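Local coordinates for protein Cys-Gly metallodipeptidase DUG1 (Saccharomyces cerevisiae, PDB 4G1P) that hydrolyses the dipeptide Cys-Gly as a zinc- or manganese-dependent dipeptidase of the M20A family and serves as catalytic component of the glutathione-degrading complex, at residues A[274-277]-A[278-281]; A[471-474]-A[475-479]. All coordinates share one frame; numbering follows the deposited sequence.

Contact 1 of 2, residues A[274-277]-A[278-281]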
ATOM      1  N   LEU A 274     -29.704 -14.793 -21.311  1.00 28.39           N
ATOM      2  CA  LEU A 274     -29.541 -13.965 -22.481  1.00 29.55           C
ATOM      3  C   LEU A 274     -30.727 -14.108 -23.430  1.00 35.60           C
ATOM      4  O   LEU A 274     -30.955 -15.188 -23.966  1.00 42.72           O
ATOM      5  CB  LEU A 274     -28.256 -14.368 -23.188  1.00 31.58           C
ATOM      6  CG  LEU A 274     -27.853 -13.544 -24.402  1.00 36.50           C
ATOM      7  CD1 LEU A 274     -27.618 -12.097 -24.002  1.00 36.73           C
ATOM      8  CD2 LEU A 274     -26.610 -14.138 -25.030  1.00 39.38           C
ATOM      9  N   THR A 275     -31.465 -13.021 -23.651  1.00 35.88           N
ATOM     10  CA  THR A 275     -32.659 -13.053 -24.510  1.00 34.28           C
ATOM     11  C   THR A 275     -32.402 -12.614 -25.947  1.00 35.22           C
ATOM     12  O   THR A 275     -31.427 -11.927 -26.234  1.00 37.37           O
ATOM     13  CB  THR A 275     -33.791 -12.142 -23.981  1.00 30.02           C
ATOM     14  OG1 THR A 275     -33.376 -10.771 -24.045  1.00 32.03           O
ATOM     15  CG2 THR A 275     -34.180 -12.499 -22.571  1.00 22.53           C
ATOM     16  N   GLU A 276     -33.311 -12.992 -26.840  1.00 36.13           N
ATOM     17  CA  GLU A 276     -33.233 -12.594 -28.238  1.00 34.43           C
ATOM     18  C   GLU A 276     -33.488 -11.100 -28.414  1.00 36.32           C
ATOM     19  O   GLU A 276     -32.851 -10.446 -29.258  1.00 32.23           O
ATOM     20  CB  GLU A 276     -34.199 -13.422 -29.073  1.00 30.67           C
ATOM     21  CG  GLU A 276     -33.665 -14.808 -29.377  1.00 34.07           C
ATOM     22  CD  GLU A 276     -32.591 -14.803 -30.456  1.00 39.54           C
ATOM     23  OE1 GLU A 276     -32.662 -13.948 -31.363  1.00 46.11           O
ATOM     24  OE2 GLU A 276     -31.673 -15.651 -30.401  1.00 44.38           O
ATOM     25  N   LYS A 277     -34.405 -10.565 -27.608  1.00 29.95           N
ATOM     26  CA  LYS A 277     -34.624  -9.126 -27.563  1.00 32.84           C
ATOM     27  C   LYS A 277     -33.338  -8.372 -27.247  1.00 43.25           C
ATOM     28  O   LYS A 277     -32.905  -7.502 -28.007  1.00 45.32           O
ATOM     29  CB  LYS A 277     -35.657  -8.770 -26.511  1.00 31.47           C
ATOM     30  CG  LYS A 277     -35.739  -7.275 -26.270  1.00 34.72           C
ATOM     31  CD  LYS A 277     -37.169  -6.768 -26.374  1.00 42.90           C
ATOM     32  CE  LYS A 277     -38.116  -7.596 -25.513  1.00 44.93           C
ATOM     33  NZ  LYS A 277     -39.484  -7.007 -25.484  1.00 53.88           N
ATOM     34  N   GLU A 278     -32.730  -8.711 -26.115  1.00 41.15           N
ATOM     35  CA  GLU A 278     -31.509  -8.054 -25.678  1.00 38.31           C
ATOM     36  C   GLU A 278     -30.400  -8.317 -26.677  1.00 35.27           C
ATOM     37  O   GLU A 278     -29.568  -7.456 -26.934  1.00 38.22           O
ATOM     38  CB  GLU A 278     -31.126  -8.527 -24.269  1.00 36.06           C
ATOM     39  CG  GLU A 278     -29.652  -8.738 -24.054  1.00 33.14           C
ATOM     40  CD  GLU A 278     -29.333  -9.363 -22.706  1.00 34.88           C
ATOM     41  OE1 GLU A 278     -30.264  -9.847 -22.022  1.00 33.50           O
ATOM     42  OE2 GLU A 278     -28.141  -9.362 -22.333  1.00 30.58           O
ATOM     43  N   LYS A 279     -30.415  -9.501 -27.271  1.00 36.00           N
ATOM     44  CA  LYS A 279     -29.400  -9.853 -28.259  1.00 40.73           C
ATOM     45  C   LYS A 279     -29.511  -9.010 -29.529  1.00 42.95           C
ATOM     46  O   LYS A 279     -28.507  -8.763 -30.201  1.00 45.04           O
ATOM     47  CB  LYS A 279     -29.481 -11.336 -28.609  1.00 37.15           C
ATOM     48  CG  LYS A 279     -28.218 -11.903 -29.203  1.00 37.32           C
ATOM     49  CD  LYS A 279     -28.343 -13.411 -29.374  1.00 45.58           C
ATOM     50  CE  LYS A 279     -28.900 -14.074 -28.113  1.00 44.83           C
ATOM     51  NZ  LYS A 279     -29.134 -15.546 -28.291  1.00 44.70           N
ATOM     52  N   ALA A 280     -30.727  -8.576 -29.857  1.00 38.35           N
ATOM     53  CA  ALA A 280     -30.938  -7.727 -31.027  1.00 39.59           C
ATOM     54  C   ALA A 280     -30.112  -6.457 -30.934  1.00 43.49           C
ATOM     55  O   ALA A 280     -29.355  -6.124 -31.848  1.00 46.29           O
ATOM     56  CB  ALA A 280     -32.407  -7.374 -31.173  1.00 41.47           C
ATOM     57  N   LEU A 281     -30.254  -5.759 -29.812  1.00 45.26           N
ATOM     58  CA  LEU A 281     -29.552  -4.500 -29.584  1.00 38.64           C
ATOM     59  C   LEU A 281     -28.026  -4.605 -29.639  1.00 36.65           C
ATOM     60  O   LEU A 281     -27.353  -3.598 -29.858  1.00 37.60           O
ATOM     61  CB  LEU A 281     -29.982  -3.889 -28.255  1.00 30.17           C
ATOM     62  CG  LEU A 281     -31.478  -3.617 -28.130  1.00 33.24           C
ATOM     63  CD1 LEU A 281     -31.898  -3.674 -26.681  1.00 35.76           C
ATOM     64  CD2 LEU A 281     -31.821  -2.266 -28.720  1.00 31.97           C
TER
HETATM   65  O   HOH W   1     -29.546 -16.949 -26.333  1.00 32.59           O
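T275 O accepts from K279 N at 2.8 Å and E276 O from A280 N at 2.9 Å: L274 and the N-cap T275 lead into a short surface helix that begins at E276 and continues through 278-281. The cap is made by the T275 side chain, whose OG1 takes the N-H of E278, 3.0 Å from E278 N, with an N-H...O angle of 161°. The first torsion of T275 (chi1 66°) sets OG1 between its backbone N and carbonyl carbon, turned along the helix toward an amide that has no preceding helical carbonyl to bind. Threonine suits this place because its hydroxyl sits on a short branch close to the main chain.

E278 occupies the third helical position, where a glutamate often completes a capping box by accepting from the N-cap amide. Here the box stays incomplete, E278 OE1 lying 3.8 Å from T275 N. Both carboxylate oxygens are engaged outside the turn, OE1 included, and OE2 forms a salt bridge with R315 and a hydrogen bond with Y282 OH. The side chain of L274 crosses that of E278 at about a right angle, setting CD1 against the carboxylate.

On another side of the turn, K279 sends a long chain back past L274, CE resting 3.8 Å from L274 CD2. Flexible methylenes let lysine pack against the leucine and still carry its charge to the exposed E276. There the ammonium ends in a weak salt bridge, K279 NZ lying 3.3 Å from E276 OE2.

Contact 2 of 2, residues A[471-474]-A[475-479]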
ATOM      1  N   TYR A 471     -30.462  18.187 -27.509  1.00 19.00           N
ATOM      2  CA  TYR A 471     -31.274  17.252 -26.744  1.00 18.41           C
ATOM      3  C   TYR A 471     -32.336  17.957 -25.896  1.00 18.41           C
ATOM      4  O   TYR A 471     -33.498  17.572 -25.934  1.00 20.29           O
ATOM      5  CB  TYR A 471     -30.405  16.325 -25.889  1.00 15.71           C
ATOM      6  CG  TYR A 471     -31.069  15.939 -24.611  1.00 15.03           C
ATOM      7  CD1 TYR A 471     -32.047  14.964 -24.586  1.00 17.96           C
ATOM      8  CD2 TYR A 471     -30.738  16.568 -23.425  1.00 16.75           C
ATOM      9  CE1 TYR A 471     -32.669  14.623 -23.409  1.00 18.63           C
ATOM     10  CE2 TYR A 471     -31.351  16.235 -22.253  1.00 17.82           C
ATOM     11  CZ  TYR A 471     -32.312  15.260 -22.249  1.00 19.40           C
ATOM     12  OH  TYR A 471     -32.925  14.927 -21.074  1.00 25.44           O
ATOM     13  N   LEU A 472     -31.958  18.984 -25.143  1.00 17.07           N
ATOM     14  CA  LEU A 472     -32.960  19.738 -24.388  1.00 18.02           C
ATOM     15  C   LEU A 472     -34.005  20.359 -25.328  1.00 21.42           C
ATOM     16  O   LEU A 472     -35.195  20.375 -25.035  1.00 20.57           O
ATOM     17  CB  LEU A 472     -32.317  20.819 -23.505  1.00 15.52           C
ATOM     18  CG  LEU A 472     -31.434  20.346 -22.338  1.00 20.05           C
ATOM     19  CD1 LEU A 472     -30.703  21.506 -21.691  1.00 19.01           C
ATOM     20  CD2 LEU A 472     -32.250  19.613 -21.291  1.00 19.39           C
ATOM     21  N   GLN A 473     -33.547  20.864 -26.463  1.00 21.25           N
ATOM     22  CA  GLN A 473     -34.437  21.486 -27.413  1.00 21.32           C
ATOM     23  C   GLN A 473     -35.423  20.471 -27.982  1.00 23.58           C
ATOM     24  O   GLN A 473     -36.641  20.702 -27.980  1.00 23.46           O
ATOM     25  CB  GLN A 473     -33.636  22.134 -28.541  1.00 22.62           C
ATOM     26  CG  GLN A 473     -34.509  22.810 -29.586  1.00 27.52           C
ATOM     27  CD  GLN A 473     -35.398  23.889 -28.990  1.00 27.02           C
ATOM     28  OE1 GLN A 473     -34.923  24.793 -28.309  1.00 26.73           O
ATOM     29  NE2 GLN A 473     -36.691  23.791 -29.240  1.00 26.12           N
ATOM     30  N   TYR A 474     -34.903  19.349 -28.467  1.00 20.59           N
ATOM     31  CA  TYR A 474     -35.761  18.352 -29.087  1.00 20.44           C
ATOM     32  C   TYR A 474     -36.714  17.732 -28.082  1.00 24.43           C
ATOM     33  O   TYR A 474     -37.893  17.514 -28.383  1.00 27.55           O
ATOM     34  CB  TYR A 474     -34.952  17.262 -29.761  1.00 19.40           C
ATOM     35  CG  TYR A 474     -34.271  17.708 -31.019  1.00 22.33           C
ATOM     36  CD1 TYR A 474     -34.761  18.779 -31.758  1.00 25.45           C
ATOM     37  CD2 TYR A 474     -33.125  17.069 -31.465  1.00 23.38           C
ATOM     38  CE1 TYR A 474     -34.119  19.196 -32.924  1.00 26.77           C
ATOM     39  CE2 TYR A 474     -32.482  17.470 -32.617  1.00 24.61           C
ATOM     40  CZ  TYR A 474     -32.979  18.529 -33.344  1.00 28.00           C
ATOM     41  OH  TYR A 474     -32.314  18.918 -34.486  1.00 30.11           O
ATOM     42  N   TYR A 475     -36.202  17.437 -26.894  1.00 22.45           N
ATOM     43  CA  TYR A 475     -37.047  16.886 -25.857  1.00 22.13           C
ATOM     44  C   TYR A 475     -38.229  17.820 -25.600  1.00 26.04           C
ATOM     45  O   TYR A 475     -39.376  17.367 -25.513  1.00 30.62           O
ATOM     46  CB  TYR A 475     -36.262  16.591 -24.572  1.00 20.44           C
ATOM     47  CG  TYR A 475     -37.151  16.058 -23.480  1.00 22.61           C
ATOM     48  CD1 TYR A 475     -37.656  14.769 -23.543  1.00 21.08           C
ATOM     49  CD2 TYR A 475     -37.533  16.858 -22.413  1.00 25.45           C
ATOM     50  CE1 TYR A 475     -38.489  14.283 -22.566  1.00 21.74           C
ATOM     51  CE2 TYR A 475     -38.369  16.377 -21.426  1.00 23.27           C
ATOM     52  CZ  TYR A 475     -38.840  15.090 -21.512  1.00 23.31           C
ATOM     53  OH  TYR A 475     -39.667  14.604 -20.536  1.00 28.81           O
ATOM     54  N   SER A 476     -37.963  19.122 -25.528  1.00 24.06           N
ATOM     55  CA  SER A 476     -39.030  20.104 -25.313  1.00 26.61           C
ATOM     56  C   SER A 476     -40.088  20.067 -26.420  1.00 30.17           C
ATOM     57  O   SER A 476     -41.228  20.476 -26.204  1.00 29.78           O
ATOM     58  CB  SER A 476     -38.462  21.522 -25.215  1.00 24.46           C
ATOM     59  OG  SER A 476     -38.070  22.003 -26.487  1.00 21.93           O
ATOM     60  N   GLU A 477     -39.708  19.586 -27.601  1.00 28.74           N
ATOM     61  CA  GLU A 477     -40.640  19.527 -28.727  1.00 29.73           C
ATOM     62  C   GLU A 477     -41.403  18.205 -28.824  1.00 31.39           C
ATOM     63  O   GLU A 477     -42.497  18.175 -29.363  1.00 38.17           O
ATOM     64  CB  GLU A 477     -39.930  19.827 -30.048  1.00 23.32           C
ATOM     65  CG  GLU A 477     -39.381  21.234 -30.149  1.00 22.24           C
ATOM     66  CD  GLU A 477     -38.339  21.368 -31.249  1.00 29.59           C
ATOM     67  OE1 GLU A 477     -38.135  20.398 -32.007  1.00 31.77           O
ATOM     68  OE2 GLU A 477     -37.713  22.444 -31.357  1.00 35.80           O
ATOM     69  N   SER A 478     -40.837  17.125 -28.296  1.00 34.97           N
ATOM     70  CA  SER A 478     -41.468  15.805 -28.374  1.00 38.02           C
ATOM     71  C   SER A 478     -42.814  15.784 -27.687  1.00 46.30           C
ATOM     72  O   SER A 478     -42.920  16.238 -26.548  1.00 45.20           O
ATOM     73  CB  SER A 478     -40.615  14.758 -27.679  1.00 39.24           C
ATOM     74  OG  SER A 478     -41.027  14.610 -26.335  1.00 39.94           O
ATOM     75  N   PRO A 479     -43.839  15.224 -28.367  1.00 56.31           N
ATOM     76  CA  PRO A 479     -45.221  15.112 -27.873  1.00 52.68           C
ATOM     77  C   PRO A 479     -45.347  14.428 -26.511  1.00 52.32           C
ATOM     78  O   PRO A 479     -46.298  14.707 -25.787  1.00 57.21           O
ATOM     79  CB  PRO A 479     -45.908  14.288 -28.962  1.00 58.41           C
ATOM     80  CG  PRO A 479     -45.143  14.642 -30.213  1.00 55.65           C
ATOM     81  CD  PRO A 479     -43.718  14.749 -29.761  1.00 47.92           C
TER
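Y471 O accepts from Y475 N at 2.9 Å, one of the regular bonds of the last turns of helix 458-477 in the α/β catalytic fold. The buried side is tightly packed by aromatic residues: CE1 of Y471 lies 4.3 Å from CB of Y475, and both side chains reach V97 of strand 96-102. Tyrosine suits such a place because its ring fills apolar space while its hydroxyl can still be paired, as Y471 OH is with Q398. With CG anti to the backbone N (chi1 178°), the Y475 side chain is directed toward helix 397-410, where it touches A401, and it makes a cation-pi contact with K95.

The polar side runs from the buried Q473, which packs on P160, out to the exposed, looser E477. Q473 NE2 donates to E477 OE2 at 2.7 Å, meeting the oxygen from above the carboxylate plane; the amide and carboxylate planes are 52° apart. E477 OE1 stands at the edge of the Y474 ring, 3.8 Å from CD1. An alanine in place of Q473 is likely to leave the E477 carboxylate without its amide mate and more free to swing.

At the helix end S478 N comes nearly straight on to the carbonyl of Y474, whereas E477 N stands above its plane. Since the glutamine amide is neutral, the E477 carboxylate probably keeps its negative charge, while K95 meets the terminal carbonyls Y475 O and S478 O.

How the contacts relate
Following the chain from the N terminus, contact 1 is met first, at the start of helix 276-281, and contact 2 comes nearly 200 residues later, at the end of helix 458-477. Each is a continuous local stretch, with no intervening residues between its segments, so neither closes a long loop; they stand in series and neither nest nor cross. The centres of contact 1 and contact 2 are about 29 Å apart, and the nearest atoms of contact 1 and contact 2 about 18 Å apart. Contact 1 fixes the beginning of a surface helix and, through R315, ties it to the segment just after helix 306-314. Contact 2 finishes a long helix that lies against strands 96-102 and 195-198 of the six-stranded sheet and against helix 397-410.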